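Local coordinates for thiamine-binding periplasmic protein (Escherichia coli, PDB 2QRY) that binds thiamine, thiamine phosphate and thiamine diphosphate with high affinity in the periplasm and serves as the solute-binding component of the ThiBPQ ABC transporter for thiamine import, at residues Y127-Y132 with S217-P222; R155-D160 with D213-Y218; P161-P166 with V196-S201; G169-M174 with Q184-L189. All blocks are in the same frame, centred on the assembly; numbering follows the deposited sequence.

Contact 1 (Y127-Y132 with S217-P222); sequences YFAFVY and SYTTSP. With TPS (thiamin phosphate), chain E.
The thiamine-binding turn Tyr218-Ser221 leaves the central sheet where the end of strand 214-218 runs antiparallel to strand 121-133, and Phe128 and Tyr218 are a non-hydrogen-bonded pair there. Beside it, Ala129 and Ser217 form a hydrogen-bonded pair, Ser217 N reaching Ala129 O at 2.6 Å and Ala129 N bonding back to Ser217 O. The ladder runs past the strand end into the turn, since Thr219 N gives a bond of 2.8 Å to Tyr127 O. Phe128 and Tyr218 lie side by side and point the same way, their rings oblique with planes at 50°. Phe128 CD1 sits over one face of the tyrosine ring, and Phe128 CE1 comes within 3.4 Å of Tyr218 CZ; Gln246 holds the tyrosine hydroxyl. Farther along, Val131 CG2 touches both Ser217 CB and Ser221 CB. With Thr219 OG1 lodged between its own N and carbonyl carbon (chi1 57°), CG2 is left to pack 3.6 Å from Tyr127 CB. A water links Tyr127 N to the hydroxyls of Thr219 and Thr220. Ser221 OG accepts from Ser217 OG and Tyr218 N and donates to N1A of the thiamin phosphate pyrimidine at 2.9 Å; the two donors probably help to orient it. This type I beta turn, leading from a strand into helix 221-229, contributes to the pyrimidine end of the thiamine site.

Contact 2 (R155-D160 with D213-Y218); sequences RVIYQD and DLVLSY. With TPS (thiamin phosphate), chain E.
Ile157 and Val215 are paired in parallel, their side chains side by side and pointing the same way, with Ile157 CB 3.6 Å from Val215 CG1. On the other face of the sheet Val156 CG2 meets Leu214 CD1 at 4.0 Å, the two side chains crossing at a slant. Tyr158 CB and Leu216 CB also touch. The backbone ladder behind these contacts steps from one strand to the other: Leu214 N bonds to Arg155 O, Ile157 N to Leu214 O, and Leu216 N to Ile157 O at 3.1 Å. Arg155 O receives a second, weak bond from Asp213 N, at the edge where the pairing begins. At the far end a side chain takes over from the main chain. Gln159, bent at chi2 (74°), turns its amide back so that NE2 donates to Leu216 O over 3.1 Å, at an N-H...O angle of 154° and tilted from the carbonyl plane. Its OE1 lies 3.3 Å from Leu216 CD2 and is buried with no polar partner in the model. Gln159 also touches Ser164, a thiamine-binding residue, and thus joins the strand ends to the ligand site. Strand 156-159 has strand 193-197 as its second parallel neighbour, while strand 214-218 pairs antiparallel with strand 121-133; helix 200-208 packs on Ile157 and Val215, and helix 165-178 on Tyr158 and Leu216.

Contact 3 (P161-P166 with V196-S201); sequences PRTSTP and VTKGWS. With TPS (thiamin phosphate), chain E.
One phosphate oxygen of thiamin phosphate, O1, is gripped from both segments: Trp200 N donates to it over 3.1 Å, and Ser164 OG bonds to it as well, though the position of that hydroxyl is less certain. Ser164 and Gly199 are both N-cap residues, so the phosphate lies at the starts of helices 165-178 and 200-208, whose dipoles would probably favour its negative charge. Ser164 OG also caps its own helix through Gly167 N. The two loops are fastened directly by Thr163 OG1, which donates to Lys198 O over 2.5 Å, in the carbonyl plane and on a lone pair. Ser164 CB comes 3.3 Å from that same Lys198 O. Within the second loop, Thr197 OG1 donates to Gly199 O and ties the strand end to the helix start. Trp200 extends CG anti to its backbone N (chi1 169°), which carries the indole away from Pro166 and along the ligand. One face of the indole lies against the C2 and S1 side of the thiazolium, with C2 of the ligand 3.3 Å above the ring plane and over its centre. Trp200 CH2 reaches N3A of the pyrimidine at 3.3 Å, and Ser217 holds the indole NE1. Segment 161-166 connects strand 156-159 to helix 165-178, and segment 196-201 joins the neighbouring parallel strand 193-197 to helix 200-208; Pro166 packs back against Leu216 and Tyr218 of strand 214-218.

Contact 4 (G169-M174 with Q184-L189); sequences GLLLWM and QAWQKL
Leu170 begins the contact from helix 165-178, its CG lying 4.0 Å from Trp186 CH2 as the two side chains cross. Leu171 follows at the indole edge: its CA is close to the ring plane, 4.0 Å from Trp186 CZ2, and its CD1 adds a looser touch on the same atom. Met174, present as selenomethionine, completes the series and lies over the indole. Its CG approaches Trp186 CZ2 at 3.6 Å. Bends at chi2 and chi3 (both -81°) then fold the chain back so that the terminal methyl, CE, sits above the six-membered ring, 3.9 Å from its centroid and 17° off the normal. This is a CH-pi contact, and the selenium stands farther above the same ring in a Met-aromatic relation. The methyl also meets Ala185 CB at 3.8 Å and Leu189 CD1 at 3.9 Å, so it touches three residues of helix 182-190. The segment axes pass 11.8 Å apart at 126°, a separation bridged by the indole and the long Met174 side chain. Helix 144-149 adds Leu144 and Val148 against Met174, and helix 310-328 packs Trp324 edge-to-face on Trp186.

Overall arrangement
Contacts 1 and 2 share strand 214-218, with their centres about 9 Å apart: strand 121-133 pairs with it on one edge and strand 156-159 on the other. Contact 3 lies at the ends of the parallel strands, about 10 Å from contact 2 between centres, and is joined to it by Asp160 N and Thr197 O, 2.8 Å apart. Contacts 1 and 3 serve the two ends of the ligand, pyrimidine and phosphate, and meet where Ser217 OG lies 3.0 Å from Trp200 NE1. Contact 4 is set back from the pocket, the side chain of Leu170 being about 11 Å from thiamin phosphate, yet helix 165-178 links it to contact 3, and Leu170 packs against Leu216 and Tyr158 of contact 2.

Contact 1 (Y127-Y132 with S217-P222)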
# COMPACT_ATOMS: atom_id res chain seq x y z
N TYR A 127 -3.33 -6.88 3.03
CA TYR A 127 -4.69 -6.94 2.53
C TYR A 127 -5.48 -5.72 2.99
O TYR A 127 -5.54 -5.42 4.18
CB TYR A 127 -5.36 -8.21 3.03
CG TYR A 127 -4.57 -9.46 2.68
CD1 TYR A 127 -4.71 -10.06 1.43
CD2 TYR A 127 -3.67 -10.02 3.58
CE1 TYR A 127 -3.97 -11.19 1.08
CE2 TYR A 127 -2.92 -11.14 3.25
CZ TYR A 127 -3.08 -11.72 1.99
OH TYR A 127 -2.35 -12.84 1.65
N PHE A 128 -6.07 -5.02 2.03
CA PHE A 128 -6.86 -3.85 2.35
C PHE A 128 -8.10 -4.28 3.12
O PHE A 128 -8.71 -5.31 2.82
CB PHE A 128 -7.29 -3.11 1.08
CG PHE A 128 -6.14 -2.69 0.21
CD1 PHE A 128 -5.18 -1.80 0.68
CD2 PHE A 128 -6.03 -3.18 -1.09
CE1 PHE A 128 -4.12 -1.42 -0.12
CE2 PHE A 128 -4.97 -2.80 -1.90
CZ PHE A 128 -4.01 -1.92 -1.42
N ALA A 129 -8.46 -3.49 4.12
CA ALA A 129 -9.63 -3.79 4.93
C ALA A 129 -10.08 -2.54 5.67
O ALA A 129 -9.30 -1.62 5.89
CB ALA A 129 -9.29 -4.90 5.92
N PHE A 130 -11.35 -2.52 6.06
CA PHE A 130 -11.87 -1.40 6.81
C PHE A 130 -11.63 -1.62 8.29
O PHE A 130 -12.00 -2.65 8.84
CB PHE A 130 -13.36 -1.20 6.54
CG PHE A 130 -13.66 -0.59 5.21
CD1 PHE A 130 -13.86 -1.39 4.09
CD2 PHE A 130 -13.75 0.78 5.08
CE1 PHE A 130 -14.14 -0.82 2.85
CE2 PHE A 130 -14.03 1.36 3.83
CZ PHE A 130 -14.23 0.55 2.72
N VAL A 131 -10.99 -0.64 8.92
CA VAL A 131 -10.70 -0.71 10.35
C VAL A 131 -11.72 0.09 11.14
O VAL A 131 -12.19 1.14 10.68
CB VAL A 131 -9.30 -0.16 10.66
CG1 VAL A 131 -9.12 0.02 12.16
CG2 VAL A 131 -8.24 -1.11 10.11
N TYR A 132 -12.07 -0.41 12.32
CA TYR A 132 -13.03 0.27 13.20
C TYR A 132 -12.63 0.08 14.67
O TYR A 132 -11.70 -0.67 14.99
CB TYR A 132 -14.45 -0.28 13.00
CG TYR A 132 -14.60 -1.74 13.36
CD1 TYR A 132 -14.20 -2.74 12.48
CD2 TYR A 132 -15.12 -2.11 14.61
CE1 TYR A 132 -14.31 -4.10 12.83
CE2 TYR A 132 -15.22 -3.46 14.97
CZ TYR A 132 -14.82 -4.44 14.08
OH TYR A 132 -14.93 -5.76 14.43
N SER A 217 -8.09 0.68 5.38
CA SER A 217 -6.70 0.51 5.80
C SER A 217 -6.23 -0.92 5.51
O SER A 217 -6.48 -1.44 4.42
CB SER A 217 -6.56 0.84 7.29
OG SER A 217 -5.20 1.07 7.64
N TYR A 218 -5.55 -1.56 6.47
CA TYR A 218 -5.05 -2.91 6.26
C TYR A 218 -5.38 -3.93 7.36
O TYR A 218 -5.55 -3.56 8.52
CB TYR A 218 -3.53 -2.88 6.10
CG TYR A 218 -3.05 -2.17 4.85
CD1 TYR A 218 -3.00 -0.78 4.79
CD2 TYR A 218 -2.63 -2.90 3.74
CE1 TYR A 218 -2.52 -0.14 3.66
CE2 TYR A 218 -2.15 -2.26 2.59
CZ TYR A 218 -2.10 -0.88 2.57
OH TYR A 218 -1.62 -0.23 1.46
N THR A 219 -5.42 -5.21 6.99
CA THR A 219 -5.73 -6.26 7.96
C THR A 219 -4.70 -6.27 9.08
O THR A 219 -4.94 -6.85 10.13
CB THR A 219 -5.72 -7.68 7.33
OG1 THR A 219 -4.45 -7.94 6.71
CG2 THR A 219 -6.84 -7.83 6.32
N THR A 220 -3.57 -5.62 8.84
CA THR A 220 -2.48 -5.56 9.81
C THR A 220 -2.45 -4.29 10.65
O THR A 220 -1.65 -4.16 11.58
CB THR A 220 -1.11 -5.70 9.09
OG1 THR A 220 -1.09 -4.84 7.94
CG2 THR A 220 -0.87 -7.16 8.65
N SER A 221 -3.33 -3.34 10.34
CA SER A 221 -3.35 -2.09 11.09
C SER A 221 -3.56 -2.29 12.59
O SER A 221 -2.99 -1.56 13.41
CB SER A 221 -4.41 -1.14 10.53
OG SER A 221 -4.07 -0.74 9.22
N PRO A 222 -4.40 -3.26 12.99
CA PRO A 222 -4.60 -3.43 14.43
C PRO A 222 -3.31 -3.74 15.17
O PRO A 222 -3.14 -3.36 16.33
CB PRO A 222 -5.61 -4.58 14.51
CG PRO A 222 -6.43 -4.38 13.24
CD PRO A 222 -5.35 -4.08 12.21
CM2 TPS E . -1.33 1.54 11.55
N3 TPS E . 0.40 1.40 5.21
C2 TPS E . -0.23 2.50 5.57
S1 TPS E . -0.37 3.41 4.12
C5 TPS E . 0.43 2.26 3.03
C4 TPS E . 0.76 1.24 3.90
CM4 TPS E . 1.48 -0.01 3.40
C6 TPS E . 0.62 2.48 1.57
C7 TPS E . 0.08 3.90 1.42
O7 TPS E . 0.08 4.39 0.08
N1A TPS E . -1.46 0.42 9.36
C2A TPS E . -0.78 1.24 10.17
N3A TPS E . 0.37 1.79 9.78
C4A TPS E . 0.89 1.54 8.56
N4A TPS E . 2.08 2.13 8.18
C5A TPS E . 0.18 0.67 7.66
C6A TPS E . -1.02 0.12 8.13
C7A TPS E . 0.69 0.33 6.24
P1 TPS E . -0.52 5.89 0.14
O1 TPS E . -1.91 5.87 0.84
O2 TPS E . -0.60 6.54 -1.30
O3 TPS E . 0.43 6.75 1.00
O HOH W 1 -2.57 -6.46 5.62

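Contact 2 (R155-D160 with D213-Y218)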
# COMPACT_ATOMS: atom_id res chain seq x y z
N ARG A 155 -20.16 5.78 9.34
CA ARG A 155 -19.39 6.86 8.76
C ARG A 155 -18.12 6.21 8.18
O ARG A 155 -17.43 5.47 8.87
CB ARG A 155 -18.98 7.88 9.83
CG ARG A 155 -20.03 8.14 10.89
CD ARG A 155 -21.09 9.11 10.42
NE ARG A 155 -20.52 10.41 10.06
CZ ARG A 155 -19.68 11.11 10.82
NH1 ARG A 155 -19.30 10.63 12.00
NH2 ARG A 155 -19.23 12.28 10.40
N VAL A 156 -17.82 6.52 6.93
CA VAL A 156 -16.65 5.95 6.28
C VAL A 156 -15.72 6.99 5.69
O VAL A 156 -16.16 8.03 5.22
CB VAL A 156 -17.08 4.98 5.16
CG1 VAL A 156 -15.89 4.59 4.31
CG2 VAL A 156 -17.70 3.73 5.77
N ILE A 157 -14.42 6.70 5.74
CA ILE A 157 -13.40 7.57 5.16
C ILE A 157 -12.44 6.68 4.37
O ILE A 157 -12.07 5.60 4.83
CB ILE A 157 -12.62 8.35 6.25
CG1 ILE A 157 -13.49 9.47 6.81
CG2 ILE A 157 -11.34 8.95 5.66
CD1 ILE A 157 -12.85 10.26 7.94
N TYR A 158 -12.05 7.11 3.17
CA TYR A 158 -11.10 6.32 2.38
C TYR A 158 -10.24 7.24 1.53
O TYR A 158 -10.40 8.46 1.58
CB TYR A 158 -11.84 5.28 1.53
CG TYR A 158 -12.76 5.86 0.47
CD1 TYR A 158 -12.29 6.15 -0.81
CD2 TYR A 158 -14.10 6.13 0.76
CE1 TYR A 158 -13.12 6.69 -1.78
CE2 TYR A 158 -14.94 6.68 -0.21
CZ TYR A 158 -14.45 6.96 -1.47
OH TYR A 158 -15.27 7.51 -2.42
N GLN A 159 -9.31 6.67 0.77
CA GLN A 159 -8.41 7.47 -0.05
C GLN A 159 -8.74 7.56 -1.54
O GLN A 159 -9.42 6.70 -2.10
CB GLN A 159 -6.97 6.95 0.09
CG GLN A 159 -6.50 6.73 1.52
CD GLN A 159 -7.13 5.50 2.13
OE1 GLN A 159 -7.28 4.48 1.48
NE2 GLN A 159 -7.50 5.59 3.40
N ASP A 160 -8.21 8.61 -2.15
CA ASP A 160 -8.40 8.88 -3.57
C ASP A 160 -7.61 7.87 -4.39
O ASP A 160 -6.40 7.76 -4.26
CB ASP A 160 -7.90 10.29 -3.88
CG ASP A 160 -8.26 10.75 -5.27
OD1 ASP A 160 -8.25 9.91 -6.19
OD2 ASP A 160 -8.55 11.95 -5.45
N ASP A 213 -16.61 6.00 11.57
CA ASP A 213 -16.75 4.71 12.23
C ASP A 213 -15.79 3.71 11.60
O ASP A 213 -15.35 2.77 12.25
CB ASP A 213 -18.18 4.20 12.09
CG ASP A 213 -19.19 5.11 12.77
OD1 ASP A 213 -19.07 5.34 13.99
OD2 ASP A 213 -20.12 5.60 12.08
N LEU A 214 -15.48 3.93 10.32
CA LEU A 214 -14.58 3.05 9.58
C LEU A 214 -13.68 3.82 8.63
O LEU A 214 -14.04 4.91 8.16
CB LEU A 214 -15.40 2.04 8.78
CG LEU A 214 -16.39 1.13 9.52
CD1 LEU A 214 -17.74 1.16 8.82
CD2 LEU A 214 -15.84 -0.28 9.57
N VAL A 215 -12.51 3.25 8.35
CA VAL A 215 -11.54 3.81 7.40
C VAL A 215 -10.89 2.69 6.62
O VAL A 215 -10.57 1.64 7.19
CB VAL A 215 -10.35 4.55 8.05
CG1 VAL A 215 -10.66 6.01 8.21
CG2 VAL A 215 -9.97 3.88 9.37
N LEU A 216 -10.68 2.90 5.32
CA LEU A 216 -10.02 1.88 4.53
C LEU A 216 -8.55 1.84 4.95
O LEU A 216 -7.87 2.86 4.90
CB LEU A 216 -10.10 2.17 3.05
CG LEU A 216 -9.47 0.97 2.35
CD1 LEU A 216 -10.49 0.35 1.44
CD2 LEU A 216 -8.19 1.36 1.63
N SER A 217 -8.09 0.68 5.38
CA SER A 217 -6.70 0.51 5.80
C SER A 217 -6.23 -0.92 5.51
O SER A 217 -6.48 -1.44 4.42
CB SER A 217 -6.56 0.84 7.29
OG SER A 217 -5.20 1.07 7.64
N TYR A 218 -5.55 -1.56 6.47
CA TYR A 218 -5.05 -2.91 6.26
C TYR A 218 -5.38 -3.93 7.36
O TYR A 218 -5.55 -3.56 8.52
CB TYR A 218 -3.53 -2.88 6.10
CG TYR A 218 -3.05 -2.17 4.85
CD1 TYR A 218 -3.00 -0.78 4.79
CD2 TYR A 218 -2.63 -2.90 3.74
CE1 TYR A 218 -2.52 -0.14 3.66
CE2 TYR A 218 -2.15 -2.26 2.59
CZ TYR A 218 -2.10 -0.88 2.57
OH TYR A 218 -1.62 -0.23 1.46
CM2 TPS E . -1.33 1.54 11.55
N3 TPS E . 0.40 1.40 5.21
C2 TPS E . -0.23 2.50 5.57
S1 TPS E . -0.37 3.41 4.12
C5 TPS E . 0.43 2.26 3.03
C4 TPS E . 0.76 1.24 3.90
CM4 TPS E . 1.48 -0.01 3.40
C6 TPS E . 0.62 2.48 1.57
C7 TPS E . 0.08 3.90 1.42
O7 TPS E . 0.08 4.39 0.08
N1A TPS E . -1.46 0.42 9.36
C2A TPS E . -0.78 1.24 10.17
N3A TPS E . 0.37 1.79 9.78
C4A TPS E . 0.89 1.54 8.56
N4A TPS E . 2.08 2.13 8.18
C5A TPS E . 0.18 0.67 7.66
C6A TPS E . -1.02 0.12 8.13
C7A TPS E . 0.69 0.33 6.24
P1 TPS E . -0.52 5.89 0.14
O1 TPS E . -1.91 5.87 0.84
O2 TPS E . -0.60 6.54 -1.30
O3 TPS E . 0.43 6.75 1.00

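Contact 3 (P161-P166 with V196-S201)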
# COMPACT_ATOMS: atom_id res chain seq x y z
N PRO A 161 -8.30 7.10 -5.25
CA PRO A 161 -7.64 6.09 -6.09
C PRO A 161 -6.63 6.65 -7.10
O PRO A 161 -5.79 5.92 -7.62
CB PRO A 161 -8.82 5.37 -6.76
CG PRO A 161 -9.89 6.42 -6.79
CD PRO A 161 -9.77 7.05 -5.43
N ARG A 162 -6.72 7.95 -7.36
CA ARG A 162 -5.81 8.60 -8.29
C ARG A 162 -4.46 8.93 -7.64
O ARG A 162 -3.47 9.16 -8.32
CB ARG A 162 -6.45 9.89 -8.83
CG ARG A 162 -7.74 9.66 -9.61
CD ARG A 162 -8.53 10.96 -9.83
NE ARG A 162 -8.98 11.54 -8.57
CZ ARG A 162 -9.86 12.54 -8.47
NH1 ARG A 162 -10.39 13.07 -9.56
NH2 ARG A 162 -10.20 13.00 -7.27
N THR A 163 -4.43 8.94 -6.31
CA THR A 163 -3.21 9.27 -5.60
C THR A 163 -2.67 8.20 -4.64
O THR A 163 -1.45 8.06 -4.50
CB THR A 163 -3.41 10.57 -4.78
OG1 THR A 163 -4.44 10.38 -3.81
CG2 THR A 163 -3.80 11.72 -5.70
N SER A 164 -3.57 7.46 -4.00
CA SER A 164 -3.21 6.44 -3.00
C SER A 164 -3.40 4.97 -3.42
O SER A 164 -4.44 4.60 -3.95
CB SER A 164 -4.02 6.71 -1.71
OG SER A 164 -4.01 5.61 -0.81
N THR A 165 -2.40 4.14 -3.14
CA THR A 165 -2.53 2.72 -3.48
C THR A 165 -3.69 2.08 -2.72
O THR A 165 -4.44 1.29 -3.29
CB THR A 165 -1.20 1.94 -3.25
OG1 THR A 165 -0.62 2.30 -1.99
CG2 THR A 165 -0.22 2.24 -4.37
N PRO A 166 -3.86 2.41 -1.42
CA PRO A 166 -4.98 1.82 -0.66
C PRO A 166 -6.28 2.30 -1.30
O PRO A 166 -7.30 1.61 -1.29
CB PRO A 166 -4.80 2.40 0.73
CG PRO A 166 -3.32 2.58 0.84
CD PRO A 166 -2.94 3.13 -0.52
N VAL A 196 -12.78 12.12 1.68
CA VAL A 196 -11.83 11.34 0.91
C VAL A 196 -10.53 12.12 0.87
O VAL A 196 -10.49 13.25 0.40
CB VAL A 196 -12.32 11.11 -0.52
CG1 VAL A 196 -11.29 10.29 -1.28
CG2 VAL A 196 -13.68 10.43 -0.50
N THR A 197 -9.45 11.51 1.36
CA THR A 197 -8.15 12.15 1.38
C THR A 197 -7.24 11.60 0.27
O THR A 197 -7.49 10.53 -0.29
CB THR A 197 -7.45 11.91 2.72
OG1 THR A 197 -7.07 10.53 2.80
CG2 THR A 197 -8.39 12.23 3.87
N LYS A 198 -6.17 12.34 -0.03
CA LYS A 198 -5.23 11.94 -1.07
C LYS A 198 -4.34 10.80 -0.58
O LYS A 198 -3.93 9.94 -1.36
CB LYS A 198 -4.34 13.13 -1.46
CG LYS A 198 -5.00 14.15 -2.36
CD LYS A 198 -4.02 15.25 -2.74
CE LYS A 198 -4.49 16.00 -3.96
NZ LYS A 198 -5.91 16.41 -3.80
N GLY A 199 -4.04 10.82 0.71
CA GLY A 199 -3.19 9.79 1.28
C GLY A 199 -3.78 9.11 2.50
O GLY A 199 -4.68 9.63 3.15
N TRP A 200 -3.25 7.93 2.79
CA TRP A 200 -3.67 7.12 3.92
C TRP A 200 -3.47 7.81 5.27
O TRP A 200 -4.35 7.82 6.11
CB TRP A 200 -2.92 5.79 3.89
CG TRP A 200 -3.07 4.97 5.13
CD1 TRP A 200 -4.05 4.06 5.40
CD2 TRP A 200 -2.23 5.03 6.29
NE1 TRP A 200 -3.87 3.55 6.67
CE2 TRP A 200 -2.76 4.12 7.23
CE3 TRP A 200 -1.07 5.75 6.62
CZ2 TRP A 200 -2.18 3.92 8.49
CZ3 TRP A 200 -0.49 5.55 7.88
CH2 TRP A 200 -1.05 4.64 8.79
N SER A 201 -2.29 8.39 5.48
CA SER A 201 -1.99 9.05 6.74
C SER A 201 -3.10 9.96 7.26
O SER A 201 -3.54 9.82 8.40
CB SER A 201 -0.69 9.85 6.62
OG SER A 201 0.41 8.97 6.55
CM2 TPS E . -1.33 1.54 11.55
N3 TPS E . 0.40 1.40 5.21
C2 TPS E . -0.23 2.50 5.57
S1 TPS E . -0.37 3.41 4.12
C5 TPS E . 0.43 2.26 3.03
C4 TPS E . 0.76 1.24 3.90
CM4 TPS E . 1.48 -0.01 3.40
C6 TPS E . 0.62 2.48 1.57
C7 TPS E . 0.08 3.90 1.42
O7 TPS E . 0.08 4.39 0.08
N1A TPS E . -1.46 0.42 9.36
C2A TPS E . -0.78 1.24 10.17
N3A TPS E . 0.37 1.79 9.78
C4A TPS E . 0.89 1.54 8.56
N4A TPS E . 2.08 2.13 8.18
C5A TPS E . 0.18 0.67 7.66
C6A TPS E . -1.02 0.12 8.13
C7A TPS E . 0.69 0.33 6.24
P1 TPS E . -0.52 5.89 0.14
O1 TPS E . -1.91 5.87 0.84
O2 TPS E . -0.60 6.54 -1.30
O3 TPS E . 0.43 6.75 1.00

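Contact 4 (G169-M174 with Q184-L189)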
# COMPACT_ATOMS: atom_id res chain seq x y z
N GLY A 169 -6.71 0.40 -4.28
CA GLY A 169 -7.10 -0.91 -3.79
C GLY A 169 -8.60 -1.01 -3.58
O GLY A 169 -9.23 -1.96 -4.05
N LEU A 170 -9.18 -0.04 -2.88
CA LEU A 170 -10.62 -0.04 -2.64
C LEU A 170 -11.39 0.05 -3.96
O LEU A 170 -12.43 -0.57 -4.12
CB LEU A 170 -11.03 1.12 -1.73
CG LEU A 170 -12.54 1.23 -1.48
CD1 LEU A 170 -13.05 -0.08 -0.90
CD2 LEU A 170 -12.82 2.39 -0.53
N LEU A 171 -10.89 0.84 -4.90
CA LEU A 171 -11.55 0.98 -6.19
C LEU A 171 -11.63 -0.39 -6.87
O LEU A 171 -12.69 -0.77 -7.38
CB LEU A 171 -10.79 1.94 -7.11
CG LEU A 171 -11.37 2.05 -8.54
CD1 LEU A 171 -12.43 3.15 -8.59
CD2 LEU A 171 -10.26 2.37 -9.53
N LEU A 172 -10.53 -1.13 -6.86
CA LEU A 172 -10.50 -2.44 -7.51
C LEU A 172 -11.28 -3.48 -6.72
O LEU A 172 -11.90 -4.38 -7.30
CB LEU A 172 -9.05 -2.88 -7.72
CG LEU A 172 -8.22 -1.83 -8.48
CD1 LEU A 172 -6.75 -2.20 -8.44
CD2 LEU A 172 -8.72 -1.70 -9.91
N TRP A 173 -11.26 -3.35 -5.40
CA TRP A 173 -11.97 -4.26 -4.53
C TRP A 173 -13.46 -4.17 -4.83
O TRP A 173 -14.14 -5.19 -4.97
CB TRP A 173 -11.69 -3.89 -3.08
CG TRP A 173 -12.21 -4.87 -2.08
CD1 TRP A 173 -12.59 -6.17 -2.31
CD2 TRP A 173 -12.29 -4.67 -0.66
NE1 TRP A 173 -12.90 -6.79 -1.12
CE2 TRP A 173 -12.72 -5.89 -0.09
CE3 TRP A 173 -12.04 -3.58 0.18
CZ2 TRP A 173 -12.90 -6.05 1.29
CZ3 TRP A 173 -12.23 -3.74 1.55
CH2 TRP A 173 -12.65 -4.96 2.09
N MSE A 174 -13.96 -2.95 -4.93
CA MSE A 174 -15.36 -2.72 -5.24
C MSE A 174 -15.68 -3.28 -6.64
O MSE A 174 -16.75 -3.85 -6.87
CB MSE A 174 -15.66 -1.22 -5.22
CG MSE A 174 -15.72 -0.60 -3.83
SE MSE A 174 -17.43 -0.91 -2.97
CE MSE A 174 -18.46 0.50 -3.81
N GLN A 184 -23.41 2.30 -9.17
CA GLN A 184 -24.60 2.35 -8.34
C GLN A 184 -24.18 2.08 -6.89
O GLN A 184 -24.67 2.71 -5.96
CB GLN A 184 -25.62 1.31 -8.80
CG GLN A 184 -26.92 1.29 -8.01
CD GLN A 184 -27.64 2.63 -8.01
OE1 GLN A 184 -27.92 3.21 -9.07
NE2 GLN A 184 -27.95 3.14 -6.82
N ALA A 185 -23.25 1.14 -6.72
CA ALA A 185 -22.75 0.81 -5.40
C ALA A 185 -22.02 2.03 -4.85
O ALA A 185 -22.16 2.39 -3.68
CB ALA A 185 -21.80 -0.38 -5.47
N TRP A 186 -21.23 2.68 -5.71
CA TRP A 186 -20.49 3.86 -5.29
C TRP A 186 -21.41 4.98 -4.83
O TRP A 186 -21.09 5.69 -3.86
CB TRP A 186 -19.58 4.35 -6.43
CG TRP A 186 -18.23 3.64 -6.47
CD1 TRP A 186 -17.75 2.83 -7.46
CD2 TRP A 186 -17.22 3.66 -5.45
NE1 TRP A 186 -16.51 2.35 -7.13
CE2 TRP A 186 -16.16 2.85 -5.90
CE3 TRP A 186 -17.12 4.29 -4.21
CZ2 TRP A 186 -15.00 2.64 -5.14
CZ3 TRP A 186 -15.97 4.09 -3.45
CH2 TRP A 186 -14.92 3.28 -3.92
N GLN A 187 -22.54 5.17 -5.50
CA GLN A 187 -23.47 6.22 -5.08
C GLN A 187 -23.97 5.94 -3.66
O GLN A 187 -24.12 6.86 -2.86
CB GLN A 187 -24.65 6.32 -6.04
CG GLN A 187 -24.25 6.87 -7.40
CD GLN A 187 -25.41 6.92 -8.38
OE1 GLN A 187 -26.44 7.54 -8.10
NE2 GLN A 187 -25.24 6.29 -9.53
N LYS A 188 -24.21 4.67 -3.35
CA LYS A 188 -24.67 4.27 -2.03
C LYS A 188 -23.58 4.48 -0.99
O LYS A 188 -23.86 4.89 0.14
CB LYS A 188 -25.11 2.80 -2.02
CG LYS A 188 -26.34 2.50 -2.87
CD LYS A 188 -26.64 1.00 -2.87
CE LYS A 188 -27.83 0.67 -3.75
NZ LYS A 188 -28.03 -0.81 -3.85
N LEU A 189 -22.33 4.19 -1.36
CA LEU A 189 -21.22 4.36 -0.43
C LEU A 189 -20.96 5.85 -0.19
O LEU A 189 -20.54 6.24 0.90
CB LEU A 189 -19.94 3.71 -0.97
CG LEU A 189 -19.06 2.96 0.05
CD1 LEU A 189 -17.72 2.60 -0.59
CD2 LEU A 189 -18.83 3.82 1.28